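Local coordinates for PAN2-PAN3 deadenylation complex catalytic subunit pan2 (Neurospora crassa, PDB 4CZW), which probably shortens the poly(A) tails of messenger RNA as the catalytic exonuclease subunit of the PAN2-PAN3 deadenylation complex, at residues A[443-447]-A[602-608]; A[474-479]-A[491-496]; A[481-487]-A[612-616]; A[533-537]-A[557-561]; A[545-551]-A[565-571]. All coordinates share one frame; numbering follows the deposited sequence.

Contact 1: A[443-447]-A[602-608]; sequences AIDTE and HDSIEDA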
# COMPACT_ATOMS: atom_id res chain seq x y z
N ALA A 443 10.48 -0.89 24.60
CA ALA A 443 11.66 -1.59 24.10
C ALA A 443 11.24 -2.78 23.24
O ALA A 443 10.40 -3.58 23.65
CB ALA A 443 12.54 -2.05 25.25
N ILE A 444 11.82 -2.89 22.05
CA ILE A 444 11.40 -3.92 21.10
C ILE A 444 12.58 -4.63 20.44
O ILE A 444 13.59 -4.01 20.11
CB ILE A 444 10.48 -3.31 20.01
CG1 ILE A 444 10.00 -4.38 19.03
CG2 ILE A 444 11.19 -2.17 19.28
CD1 ILE A 444 9.08 -3.86 17.96
N ASP A 445 12.44 -5.94 20.26
CA ASP A 445 13.41 -6.74 19.52
C ASP A 445 12.72 -7.93 18.87
O ASP A 445 11.71 -8.42 19.39
CB ASP A 445 14.54 -7.22 20.44
CG ASP A 445 15.63 -7.95 19.68
OD1 ASP A 445 15.99 -7.51 18.57
OD2 ASP A 445 16.12 -8.98 20.19
N THR A 446 13.24 -8.39 17.74
CA THR A 446 12.62 -9.49 17.01
C THR A 446 13.60 -10.61 16.68
O THR A 446 14.81 -10.45 16.84
CB THR A 446 11.98 -9.00 15.69
OG1 THR A 446 13.00 -8.52 14.81
CG2 THR A 446 10.98 -7.88 15.96
N GLU A 447 13.07 -11.73 16.21
CA GLU A 447 13.89 -12.86 15.78
C GLU A 447 13.52 -13.25 14.35
O GLU A 447 12.35 -13.21 13.97
CB GLU A 447 13.72 -14.06 16.72
CG GLU A 447 14.03 -13.76 18.18
CD GLU A 447 15.49 -13.43 18.42
OE1 GLU A 447 16.34 -13.77 17.56
OE2 GLU A 447 15.80 -12.84 19.47
N HIS A 602 19.97 -16.42 21.76
CA HIS A 602 19.38 -15.09 21.83
C HIS A 602 17.88 -15.11 22.13
O HIS A 602 17.12 -15.83 21.49
CB HIS A 602 19.64 -14.33 20.53
CG HIS A 602 21.09 -14.02 20.30
ND1 HIS A 602 21.99 -14.96 19.86
CD2 HIS A 602 21.79 -12.87 20.45
CE1 HIS A 602 23.19 -14.40 19.75
NE2 HIS A 602 23.09 -13.13 20.10
N ASP A 603 17.48 -14.31 23.11
CA ASP A 603 16.07 -14.15 23.45
C ASP A 603 15.67 -12.69 23.24
O ASP A 603 16.32 -11.78 23.75
CB ASP A 603 15.81 -14.58 24.89
CG ASP A 603 14.35 -14.46 25.28
OD1 ASP A 603 13.59 -15.43 25.08
OD2 ASP A 603 13.96 -13.39 25.79
N SER A 604 14.59 -12.47 22.49
CA SER A 604 14.19 -11.13 22.09
C SER A 604 13.76 -10.25 23.26
O SER A 604 13.89 -9.03 23.21
CB SER A 604 13.07 -11.20 21.05
OG SER A 604 11.99 -11.99 21.52
N ILE A 605 13.24 -10.87 24.32
CA ILE A 605 12.84 -10.13 25.51
C ILE A 605 14.07 -9.64 26.26
O ILE A 605 14.14 -8.49 26.69
CB ILE A 605 11.96 -10.98 26.45
CG1 ILE A 605 10.66 -11.38 25.75
CG2 ILE A 605 11.66 -10.22 27.73
CD1 ILE A 605 9.72 -12.17 26.62
N GLU A 606 15.05 -10.53 26.41
CA GLU A 606 16.30 -10.19 27.09
C GLU A 606 17.06 -9.09 26.35
O GLU A 606 17.53 -8.13 26.97
CB GLU A 606 17.19 -11.43 27.23
CG GLU A 606 16.63 -12.51 28.14
CD GLU A 606 17.58 -13.69 28.28
OE1 GLU A 606 18.65 -13.68 27.64
OE2 GLU A 606 17.25 -14.63 29.04
N ASP A 607 17.17 -9.24 25.04
CA ASP A 607 17.88 -8.26 24.21
C ASP A 607 17.18 -6.90 24.23
O ASP A 607 17.82 -5.86 24.09
CB ASP A 607 18.00 -8.76 22.77
CG ASP A 607 18.98 -9.91 22.64
OD1 ASP A 607 19.29 -10.56 23.66
OD2 ASP A 607 19.45 -10.16 21.51
N ALA A 608 15.86 -6.92 24.40
CA ALA A 608 15.09 -5.69 24.51
C ALA A 608 15.37 -5.02 25.85
O ALA A 608 15.54 -3.80 25.93
CB ALA A 608 13.61 -5.96 24.35

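Contact 2: A[474-479]-A[491-496]; sequences IARASV and FIDDYI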
# COMPACT_ATOMS: atom_id res chain seq x y z
N ILE A 474 9.71 -12.30 10.22
CA ILE A 474 9.55 -12.25 11.66
C ILE A 474 8.98 -13.55 12.20
O ILE A 474 7.91 -14.00 11.77
CB ILE A 474 8.63 -11.08 12.09
CG1 ILE A 474 9.16 -9.76 11.54
CG2 ILE A 474 8.50 -11.03 13.60
CD1 ILE A 474 10.55 -9.41 12.05
N ALA A 475 9.70 -14.17 13.13
CA ALA A 475 9.24 -15.41 13.75
C ALA A 475 8.82 -15.15 15.19
O ALA A 475 8.05 -15.91 15.77
CB ALA A 475 10.33 -16.47 13.70
N ARG A 476 9.33 -14.06 15.76
CA ARG A 476 9.01 -13.67 17.12
C ARG A 476 9.19 -12.17 17.31
O ARG A 476 10.18 -11.59 16.85
CB ARG A 476 9.89 -14.43 18.12
CG ARG A 476 9.62 -14.08 19.58
CD ARG A 476 10.63 -14.73 20.50
NE ARG A 476 10.42 -14.35 21.89
CZ ARG A 476 11.22 -14.70 22.89
NH1 ARG A 476 12.31 -15.42 22.66
NH2 ARG A 476 10.95 -14.31 24.13
N ALA A 477 8.23 -11.54 17.97
CA ALA A 477 8.29 -10.10 18.23
C ALA A 477 8.04 -9.81 19.70
O ALA A 477 6.96 -10.08 20.22
CB ALA A 477 7.29 -9.37 17.36
N SER A 478 9.05 -9.25 20.37
CA SER A 478 8.94 -8.94 21.79
C SER A 478 8.96 -7.44 22.04
O SER A 478 9.90 -6.75 21.66
CB SER A 478 10.07 -9.62 22.57
OG SER A 478 10.06 -11.02 22.37
N VAL A 479 7.91 -6.94 22.69
CA VAL A 479 7.86 -5.53 23.07
C VAL A 479 7.78 -5.42 24.59
O VAL A 479 6.99 -6.11 25.23
CB VAL A 479 6.68 -4.80 22.42
CG1 VAL A 479 6.87 -3.30 22.54
CG2 VAL A 479 6.55 -5.20 20.96
N PHE A 491 4.96 -6.94 27.45
CA PHE A 491 3.51 -6.97 27.30
C PHE A 491 3.14 -7.53 25.93
O PHE A 491 1.97 -7.79 25.65
CB PHE A 491 2.91 -5.57 27.49
CG PHE A 491 3.39 -4.55 26.50
CD1 PHE A 491 4.55 -3.83 26.72
CD2 PHE A 491 2.66 -4.28 25.36
CE1 PHE A 491 4.99 -2.89 25.81
CE2 PHE A 491 3.08 -3.34 24.44
CZ PHE A 491 4.25 -2.64 24.67
N ILE A 492 4.15 -7.72 25.09
CA ILE A 492 3.98 -8.40 23.81
C ILE A 492 5.12 -9.39 23.59
O ILE A 492 6.29 -9.02 23.62
CB ILE A 492 3.94 -7.42 22.63
CG1 ILE A 492 2.70 -6.53 22.70
CG2 ILE A 492 3.94 -8.18 21.31
CD1 ILE A 492 2.60 -5.53 21.57
N ASP A 493 4.77 -10.66 23.38
CA ASP A 493 5.75 -11.67 23.03
C ASP A 493 5.12 -12.67 22.07
O ASP A 493 4.91 -13.83 22.41
CB ASP A 493 6.28 -12.38 24.28
CG ASP A 493 7.47 -13.28 23.98
OD1 ASP A 493 8.21 -12.99 23.02
OD2 ASP A 493 7.66 -14.27 24.71
N ASP A 494 4.82 -12.20 20.86
CA ASP A 494 4.11 -13.00 19.88
C ASP A 494 5.04 -13.83 19.00
O ASP A 494 6.03 -13.32 18.47
CB ASP A 494 3.24 -12.11 19.00
CG ASP A 494 2.17 -11.38 19.78
OD1 ASP A 494 1.77 -11.88 20.85
OD2 ASP A 494 1.73 -10.30 19.32
N TYR A 495 4.72 -15.10 18.85
CA TYR A 495 5.36 -15.95 17.86
C TYR A 495 4.47 -16.00 16.62
O TYR A 495 3.24 -15.97 16.73
CB TYR A 495 5.61 -17.36 18.41
CG TYR A 495 6.76 -17.44 19.39
CD1 TYR A 495 6.69 -16.81 20.63
CD2 TYR A 495 7.91 -18.15 19.08
CE1 TYR A 495 7.73 -16.89 21.53
CE2 TYR A 495 8.96 -18.23 19.98
CZ TYR A 495 8.87 -17.60 21.20
OH TYR A 495 9.91 -17.68 22.09
N ILE A 496 5.08 -16.05 15.44
CA ILE A 496 4.33 -15.91 14.20
C ILE A 496 4.04 -17.24 13.52
O ILE A 496 4.95 -17.98 13.18
CB ILE A 496 5.07 -15.00 13.21
CG1 ILE A 496 5.48 -13.69 13.89
CG2 ILE A 496 4.21 -14.73 11.98
CD1 ILE A 496 4.33 -12.95 14.51

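Contact 3: A[481-487]-A[612-616]; sequences RGQGSRE and LKLYR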
# COMPACT_ATOMS: atom_id res chain seq x y z
N ARG A 481 7.86 -3.01 28.31
CA ARG A 481 7.64 -1.75 29.02
C ARG A 481 8.95 -1.02 29.29
O ARG A 481 9.89 -1.59 29.84
CB ARG A 481 6.91 -2.00 30.34
CG ARG A 481 5.50 -2.54 30.19
CD ARG A 481 4.90 -2.86 31.55
NE ARG A 481 3.50 -3.26 31.45
CZ ARG A 481 3.10 -4.51 31.25
NH1 ARG A 481 3.99 -5.48 31.11
NH2 ARG A 481 1.80 -4.79 31.17
N GLY A 482 9.01 0.25 28.89
CA GLY A 482 10.22 1.04 29.06
C GLY A 482 10.18 1.96 30.27
O GLY A 482 11.13 2.70 30.52
N GLN A 483 9.08 1.90 31.01
CA GLN A 483 8.91 2.76 32.18
C GLN A 483 7.81 2.23 33.09
O GLN A 483 7.10 1.28 32.74
CB GLN A 483 8.60 4.19 31.75
CG GLN A 483 7.38 4.31 30.84
CD GLN A 483 7.52 5.44 29.84
OE1 GLN A 483 8.57 5.61 29.22
NE2 GLN A 483 6.46 6.22 29.68
N GLY A 484 7.67 2.84 34.27
CA GLY A 484 6.66 2.43 35.23
C GLY A 484 7.17 1.39 36.22
O GLY A 484 8.35 1.03 36.19
N SER A 485 6.28 0.92 37.08
CA SER A 485 6.63 -0.06 38.10
C SER A 485 7.09 -1.39 37.50
O SER A 485 7.99 -2.04 38.02
CB SER A 485 5.45 -0.30 39.03
OG SER A 485 4.31 -0.73 38.30
N ARG A 486 6.45 -1.78 36.40
CA ARG A 486 6.81 -3.02 35.72
C ARG A 486 7.72 -2.74 34.52
O ARG A 486 7.57 -3.34 33.46
CB ARG A 486 5.56 -3.77 35.27
CG ARG A 486 4.84 -4.49 36.40
CD ARG A 486 3.66 -5.31 35.88
NE ARG A 486 2.60 -4.46 35.36
CZ ARG A 486 1.47 -4.92 34.82
NH1 ARG A 486 1.26 -6.23 34.74
NH2 ARG A 486 0.56 -4.07 34.37
N GLU A 487 8.66 -1.82 34.70
CA GLU A 487 9.65 -1.52 33.68
C GLU A 487 10.53 -2.74 33.44
O GLU A 487 11.13 -3.28 34.38
CB GLU A 487 10.50 -0.32 34.08
CG GLU A 487 11.61 0.02 33.10
CD GLU A 487 12.50 1.14 33.58
OE1 GLU A 487 12.26 1.65 34.70
OE2 GLU A 487 13.44 1.52 32.85
N LEU A 612 17.34 -1.41 26.79
CA LEU A 612 16.71 -0.48 27.71
C LEU A 612 17.66 -0.11 28.84
O LEU A 612 17.74 1.05 29.24
CB LEU A 612 15.42 -1.07 28.28
CG LEU A 612 14.64 -0.18 29.24
CD1 LEU A 612 14.24 1.12 28.56
CD2 LEU A 612 13.41 -0.90 29.79
N LYS A 613 18.38 -1.11 29.35
CA LYS A 613 19.38 -0.88 30.38
C LYS A 613 20.50 0.02 29.87
O LYS A 613 20.98 0.90 30.58
CB LYS A 613 19.97 -2.21 30.87
CG LYS A 613 19.02 -3.06 31.71
CD LYS A 613 19.70 -4.35 32.13
CE LYS A 613 18.82 -5.14 33.09
NZ LYS A 613 19.48 -6.41 33.52
N LEU A 614 20.91 -0.21 28.62
CA LEU A 614 21.96 0.57 28.00
C LEU A 614 21.55 2.03 27.84
O LEU A 614 22.37 2.94 28.00
CB LEU A 614 22.33 -0.02 26.64
CG LEU A 614 23.12 -1.33 26.66
CD1 LEU A 614 23.29 -1.88 25.26
CD2 LEU A 614 24.48 -1.12 27.32
N TYR A 615 20.28 2.26 27.52
CA TYR A 615 19.77 3.62 27.37
C TYR A 615 19.71 4.34 28.72
O TYR A 615 19.95 5.54 28.80
CB TYR A 615 18.39 3.62 26.72
CG TYR A 615 17.78 5.00 26.65
CD1 TYR A 615 18.23 5.94 25.73
CD2 TYR A 615 16.75 5.37 27.51
CE1 TYR A 615 17.68 7.21 25.67
CE2 TYR A 615 16.19 6.64 27.46
CZ TYR A 615 16.66 7.55 26.53
OH TYR A 615 16.11 8.81 26.47
N ARG A 616 19.39 3.59 29.77
CA ARG A 616 19.33 4.17 31.11
C ARG A 616 20.72 4.58 31.58
O ARG A 616 20.88 5.60 32.24
CB ARG A 616 18.71 3.18 32.10
CG ARG A 616 17.23 2.90 31.84
CD ARG A 616 16.45 4.19 31.68
NE ARG A 616 15.03 3.95 31.44
CZ ARG A 616 14.15 4.89 31.11
NH1 ARG A 616 14.56 6.14 30.95
NH2 ARG A 616 12.88 4.58 30.91

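Contact 4: A[533-537]-A[557-561]; sequences YKKLW and VINIQ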
# COMPACT_ATOMS: atom_id res chain seq x y z
N TYR A 533 1.46 -7.70 13.61
CA TYR A 533 1.79 -6.45 12.94
C TYR A 533 0.84 -5.35 13.36
O TYR A 533 1.24 -4.19 13.52
CB TYR A 533 1.75 -6.63 11.42
CG TYR A 533 2.20 -5.41 10.64
CD1 TYR A 533 1.30 -4.40 10.33
CD2 TYR A 533 3.51 -5.27 10.22
CE1 TYR A 533 1.70 -3.28 9.62
CE2 TYR A 533 3.92 -4.16 9.51
CZ TYR A 533 3.01 -3.17 9.21
OH TYR A 533 3.42 -2.06 8.51
N LYS A 534 -0.43 -5.71 13.55
CA LYS A 534 -1.47 -4.75 13.92
C LYS A 534 -1.13 -4.06 15.23
O LYS A 534 -1.36 -2.86 15.38
CB LYS A 534 -2.82 -5.45 14.02
CG LYS A 534 -4.00 -4.52 14.19
CD LYS A 534 -5.30 -5.29 14.31
CE LYS A 534 -6.50 -4.37 14.44
NZ LYS A 534 -6.71 -3.55 13.21
N LYS A 535 -0.58 -4.82 16.17
CA LYS A 535 -0.18 -4.28 17.47
C LYS A 535 0.90 -3.22 17.29
O LYS A 535 0.79 -2.11 17.83
CB LYS A 535 0.32 -5.39 18.39
CG LYS A 535 -0.69 -6.49 18.65
CD LYS A 535 -0.11 -7.57 19.54
CE LYS A 535 -1.11 -8.69 19.77
NZ LYS A 535 -0.53 -9.78 20.61
N LEU A 536 1.94 -3.56 16.54
CA LEU A 536 3.05 -2.65 16.31
C LEU A 536 2.61 -1.42 15.53
O LEU A 536 3.06 -0.31 15.81
CB LEU A 536 4.18 -3.37 15.55
CG LEU A 536 4.71 -4.64 16.21
CD1 LEU A 536 5.87 -5.22 15.41
CD2 LEU A 536 5.14 -4.36 17.65
N TRP A 537 1.71 -1.61 14.57
CA TRP A 537 1.21 -0.52 13.75
C TRP A 537 0.41 0.47 14.59
O TRP A 537 0.51 1.69 14.39
CB TRP A 537 0.35 -1.05 12.60
CG TRP A 537 -0.14 0.02 11.68
CD1 TRP A 537 0.57 0.64 10.70
CD2 TRP A 537 -1.45 0.61 11.65
NE1 TRP A 537 -0.21 1.58 10.06
CE2 TRP A 537 -1.45 1.57 10.63
CE3 TRP A 537 -2.62 0.41 12.40
CZ2 TRP A 537 -2.58 2.33 10.32
CZ3 TRP A 537 -3.73 1.16 12.09
CH2 TRP A 537 -3.71 2.12 11.07
N VAL A 557 12.26 -5.91 8.13
CA VAL A 557 11.68 -7.24 8.05
C VAL A 557 10.25 -7.24 8.60
O VAL A 557 9.39 -7.97 8.12
CB VAL A 557 12.54 -8.28 8.80
CG1 VAL A 557 11.95 -9.67 8.65
CG2 VAL A 557 13.96 -8.24 8.28
N ILE A 558 10.01 -6.39 9.60
CA ILE A 558 8.66 -6.16 10.10
C ILE A 558 7.82 -5.51 9.00
O ILE A 558 6.60 -5.66 8.96
CB ILE A 558 8.67 -5.28 11.38
CG1 ILE A 558 9.33 -6.03 12.54
CG2 ILE A 558 7.27 -4.86 11.78
CD1 ILE A 558 9.42 -5.21 13.81
N ASN A 559 8.51 -4.80 8.10
CA ASN A 559 7.89 -4.06 7.01
C ASN A 559 7.03 -2.92 7.55
O ASN A 559 5.82 -2.89 7.37
CB ASN A 559 7.05 -4.98 6.11
CG ASN A 559 6.78 -4.38 4.74
OD1 ASN A 559 6.22 -5.04 3.87
ND2 ASN A 559 7.18 -3.13 4.55
N ILE A 560 7.69 -1.98 8.23
CA ILE A 560 7.01 -0.83 8.81
C ILE A 560 7.93 0.39 8.78
O ILE A 560 9.15 0.26 8.68
CB ILE A 560 6.57 -1.13 10.27
CG1 ILE A 560 5.44 -0.19 10.70
CG2 ILE A 560 7.76 -1.05 11.22
CD1 ILE A 560 4.89 -0.49 12.07
N GLN A 561 7.33 1.58 8.84
CA GLN A 561 8.09 2.82 8.86
C GLN A 561 7.82 3.60 10.14
O GLN A 561 6.67 3.90 10.46
CB GLN A 561 7.75 3.68 7.64
CG GLN A 561 8.23 3.11 6.31
CD GLN A 561 9.72 3.32 6.08
OE1 GLN A 561 10.35 4.16 6.73
NE2 GLN A 561 10.29 2.55 5.16

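Contact 5: A[545-551]-A[565-571]; sequences KFLGHGL and NQVIDTS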
# COMPACT_ATOMS: atom_id res chain seq x y z
N LYS A 545 7.46 5.70 21.48
CA LYS A 545 8.87 5.75 21.13
C LYS A 545 9.48 4.35 21.20
O LYS A 545 9.53 3.74 22.27
CB LYS A 545 9.63 6.71 22.05
CG LYS A 545 9.07 8.12 22.05
CD LYS A 545 9.66 8.96 23.17
CE LYS A 545 9.01 10.33 23.23
NZ LYS A 545 9.48 11.13 24.40
N PHE A 546 9.94 3.85 20.06
CA PHE A 546 10.49 2.50 19.98
C PHE A 546 11.97 2.48 20.33
O PHE A 546 12.79 3.11 19.66
CB PHE A 546 10.26 1.91 18.59
CG PHE A 546 8.84 1.51 18.32
CD1 PHE A 546 7.86 2.47 18.09
CD2 PHE A 546 8.47 0.17 18.30
CE1 PHE A 546 6.55 2.10 17.85
CE2 PHE A 546 7.17 -0.20 18.06
CZ PHE A 546 6.20 0.76 17.84
N LEU A 547 12.31 1.75 21.39
CA LEU A 547 13.69 1.65 21.85
C LEU A 547 14.27 0.28 21.52
O LEU A 547 13.63 -0.75 21.74
CB LEU A 547 13.75 1.91 23.36
CG LEU A 547 15.11 2.23 24.01
CD1 LEU A 547 14.90 3.07 25.26
CD2 LEU A 547 15.89 0.97 24.35
N GLY A 548 15.48 0.26 20.98
CA GLY A 548 16.14 -0.98 20.62
C GLY A 548 17.55 -0.78 20.10
O GLY A 548 18.08 0.32 20.13
N HIS A 549 18.15 -1.87 19.61
CA HIS A 549 19.51 -1.82 19.09
C HIS A 549 19.53 -2.23 17.62
O HIS A 549 19.24 -3.38 17.29
CB HIS A 549 20.43 -2.72 19.91
CG HIS A 549 21.88 -2.50 19.65
ND1 HIS A 549 22.62 -1.54 20.30
CD2 HIS A 549 22.74 -3.12 18.80
CE1 HIS A 549 23.87 -1.57 19.87
NE2 HIS A 549 23.97 -2.52 18.96
N GLY A 550 19.89 -1.30 16.75
CA GLY A 550 19.92 -1.55 15.32
C GLY A 550 18.53 -1.87 14.79
O GLY A 550 18.34 -2.86 14.09
N LEU A 551 17.57 -1.01 15.11
CA LEU A 551 16.17 -1.26 14.78
C LEU A 551 15.85 -1.15 13.29
O LEU A 551 14.77 -1.55 12.86
CB LEU A 551 15.27 -0.29 15.56
CG LEU A 551 15.15 -0.53 17.06
CD1 LEU A 551 14.23 0.49 17.69
CD2 LEU A 551 14.65 -1.94 17.34
N ASN A 565 11.74 10.68 15.35
CA ASN A 565 11.50 11.14 16.71
C ASN A 565 10.74 10.12 17.55
O ASN A 565 10.40 10.38 18.71
CB ASN A 565 10.75 12.47 16.70
CG ASN A 565 9.49 12.44 15.84
OD1 ASN A 565 8.95 11.37 15.56
ND2 ASN A 565 9.02 13.61 15.44
N GLN A 566 10.46 8.95 16.97
CA GLN A 566 9.84 7.86 17.70
C GLN A 566 10.79 6.67 17.77
O GLN A 566 10.39 5.56 18.15
CB GLN A 566 8.52 7.44 17.04
CG GLN A 566 7.45 8.51 17.06
CD GLN A 566 6.13 8.02 16.51
OE1 GLN A 566 5.58 8.61 15.57
NE2 GLN A 566 5.60 6.95 17.08
N VAL A 567 12.05 6.90 17.41
CA VAL A 567 13.06 5.85 17.44
C VAL A 567 14.21 6.19 18.38
O VAL A 567 14.90 7.20 18.20
CB VAL A 567 13.64 5.59 16.04
CG1 VAL A 567 14.77 4.57 16.12
CG2 VAL A 567 12.55 5.12 15.09
N ILE A 568 14.41 5.35 19.39
CA ILE A 568 15.57 5.46 20.27
C ILE A 568 16.48 4.26 20.04
O ILE A 568 16.24 3.18 20.57
CB ILE A 568 15.17 5.54 21.75
CG1 ILE A 568 14.24 6.74 21.98
CG2 ILE A 568 16.40 5.66 22.63
CD1 ILE A 568 13.82 6.91 23.43
N ASP A 569 17.53 4.46 19.25
CA ASP A 569 18.41 3.37 18.87
C ASP A 569 19.76 3.47 19.58
O ASP A 569 20.49 4.45 19.41
CB ASP A 569 18.61 3.35 17.35
CG ASP A 569 19.10 2.01 16.83
OD1 ASP A 569 19.97 1.39 17.48
OD2 ASP A 569 18.60 1.57 15.78
N THR A 570 20.08 2.45 20.37
CA THR A 570 21.31 2.44 21.15
C THR A 570 22.55 2.26 20.27
O THR A 570 23.65 2.64 20.66
CB THR A 570 21.29 1.33 22.22
OG1 THR A 570 21.05 0.06 21.59
CG2 THR A 570 20.20 1.59 23.24
N SER A 571 22.36 1.67 19.09
CA SER A 571 23.47 1.48 18.16
C SER A 571 23.89 2.81 17.56
O SER A 571 25.04 2.99 17.16
CB SER A 571 23.09 0.50 17.05
OG SER A 571 22.15 1.08 16.16

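Contact 1: A[443-447]-A[602-608]
A443, D445 and E447 of the central strand face S604, D607 and A608 on the first turns of helix 604-623, the strand-on-helix junction that frames the active site of an RNase H-like, DEDD-type exonuclease. Strand and helix segments run at 143° to each other. The tight end is small and apolar: the methyls of A443 and A608 meet at 4.2 Å between CB atoms, and D445 CB rests against the carbonyl of S604 (CB to O 3.4 Å). The looser side holds the D445 carboxylate and, at the edge, the partly exposed, poorly ordered H602, whose CB comes no nearer than 4.3 Å to E447 OE2. With CG trans to its backbone N (chi1 -175°), D445 is carried toward the helix, its OD2 coming 3.2 Å from D607 CB. The two side chains cross at a slant with their carboxylate planes nearly parallel (17° apart), OD2 of D445 and OD2 of D607 being separated by 3.8 Å. D445, E447 and D607 probably bind the catalytic divalent metals, as in relatives; T446, whose CB points away from the helix, bonds through OG1 to D554 of the same set. D603 caps the helix, its OD2 accepting from E606 N. The E447 chain bends at CG, and its OE2 ends 3.3 Å from S604 N, where the angle is too poor for a hydrogen bond.

Contact 2: A[474-479]-A[491-496]
R476 and Y495 form a non-hydrogen-bonded pair of two antiparallel strands, with their side chains lying alongside each other and pointing the same way. From R476 CB, 4.0 Å from D494 O, the chain runs fully extended, CG trans to the backbone N (chi1 180°). CG sits over the middle of the Y495 ring, a CH-pi contact 4.0 Å from the ring centroid, and CD follows over the phenol end, 3.4 Å from Y495 CZ. NE then gives a straight bond to D493 OD1 (2.8 Å), in the guanidinium plane and on the syn side of the carboxylate. NH2 of R476 joins it at the same OD1 atom (3.2 Å), a side-on salt bridge that fixes the rotation of the arginine. NH1 forms a second salt bridge, to D603 OD1, and the other D493 oxygen is bonded to T425 OG1. The Y495 hydroxyl lies over the guanidinium face, not bonded to it. On the reverse side V479 CB packs on I492 CB at 3.8 Å, and V479 CG1 meets the F491 ring at CZ. V479 O accepts from both F491 N and I492 N. Two residues thus face one: a classic beta bulge in the antiparallel hairpin that extends the exonuclease sheet.

Contact 3: A[481-487]-A[612-616]
G482 O takes a hydrogen bond from R616 NH2 (2.6 Å), the donor almost in line with the carbonyl and the oxygen within the guanidinium plane. The same guanidinium turns its NE to E487 OE2 at 3.2 Å, forming a salt bridge on the syn side of the carboxylate. This second partner lies 22° out of the guanidinium plane, and the two flat groups stand at 79°, nearly perpendicular. R616 reaches both because its chain kinks at CG (chi2 -50°), while E487 comes from the opposite direction, extended beyond CG. NH1 of R616 is taken up by E619. One helical turn earlier, L612 supplies the apolar part. Its CD2 presses against the loop, 3.8 Å from G482 CA and 3.9 Å from E487 CG, with R481 O also near. R481 itself points the other way, with the R486 guanidinium over one face of its own, and both arginines are paired with acidic E434. E487 is exposed, so the ion pair lies on the outer side and the leucine on the inner. A type I turn from G484 to E487 brings the glutamate back over G482: the contact docks the tip of the beta hairpin 471-481/490-496 onto helix 604-623 of the exonuclease fold.

Contact 4: A[533-537]-A[557-561]
N559, with positive phi (65°), is the C-prime residue of a Schellman motif ending helix 551-558, and its carbonyl is turned to Y533 of helix 529-541. The Y533 hydroxyl donates to N559 O at 2.8 Å, the oxygen lying at the edge of the ring. The Y533 side chain swings out with CG trans to its backbone N (chi1 -175°), and its ring edge runs along the exit of the other helix: CE2 is 3.1 Å from I558 O. I560 lies against the phenol end, its CG1 3.5 Å from Y533 OH, and its CD1 reaches W537 CA at 4.0 Å. Away from the hydroxyl, L536 CD1 meets I558 CD1 at 3.9 Å, the two side chains crossing at about a right angle. N104 ND2 donates to I558 O, and the N559 amide is held by the backbone of H101 and N104, so the USP-like part of the chain grips the same helix end. The Y87 ring of that part also meets those of Y533 and W537, steeply inclined to both. Every residue that touches here is buried. The carbonyl of the residue just past the helix end is thus satisfied by a phenol, in a seam whose other side-chain contacts between the two segments are mostly apolar.

Contact 5: A[545-551]-A[565-571]
K545 meets the chain of Q566 where two parallel strands, inclined by 13°, begin to pair, its CA lying 3.4 Å from Q566 O while the long side chain leads away. F546 makes the first bonds: its N donates to Q566 O, which lies at the edge of the phenyl ring, and its O accepts from I568 N. L547 projects to the other face, where its CG packs on I568 CG2 at 3.9 Å. G548 N donates to I568 O, and G548 O receives T570 N. The strand then ends, and H549 turns its ring across T570. Its ND1 is bonded edge-on to T570 OG1 (2.6 Å; either may be the donor), while S571 CB stands over a ring face, 3.7 Å from the H549 ring centroid. G550 and L551 are gathered by D569: G550 N bonds to OD1 of D569 (2.8 Å), and L551 N to its OD2 (2.9 Å). OD1 also accepts from S571 N and S571 OG as the N-cap of helix 570-573, and three bonds hold that one oxygen. The pair forms the two strands of a beta-alpha-beta unit, connected through helix 551-558. Strand 441-451 flanks 545-548 in the sheet, F546 faces helix 529-541, and L547 and I568 touch Y615 of helix 604-623.

Contacts 2 and 5 pair strands of the exonuclease sheet, and contact 1 sets a helix on its strand 441-451, which lies between strands 471-481 and 545-548. Contact 1 is about 9 Å from contact 2 and 13 Å from contact 5 between centres, and joins 5 through I444 N and L547 O (2.8 Å). Helix 604-623 serves contacts 1 and 3. Contact 4 packs on the sheet face carrying I444 and V479, away from that helix, with a salt bridge from K535 NZ to D494 OD2 (2.7 Å) of contact 2. D554, beside I558 and L551, completes the probable metal site of contact 1. The zinc ion held by H70, C75, C80 and C83 is about 10 Å from the W537 side chain.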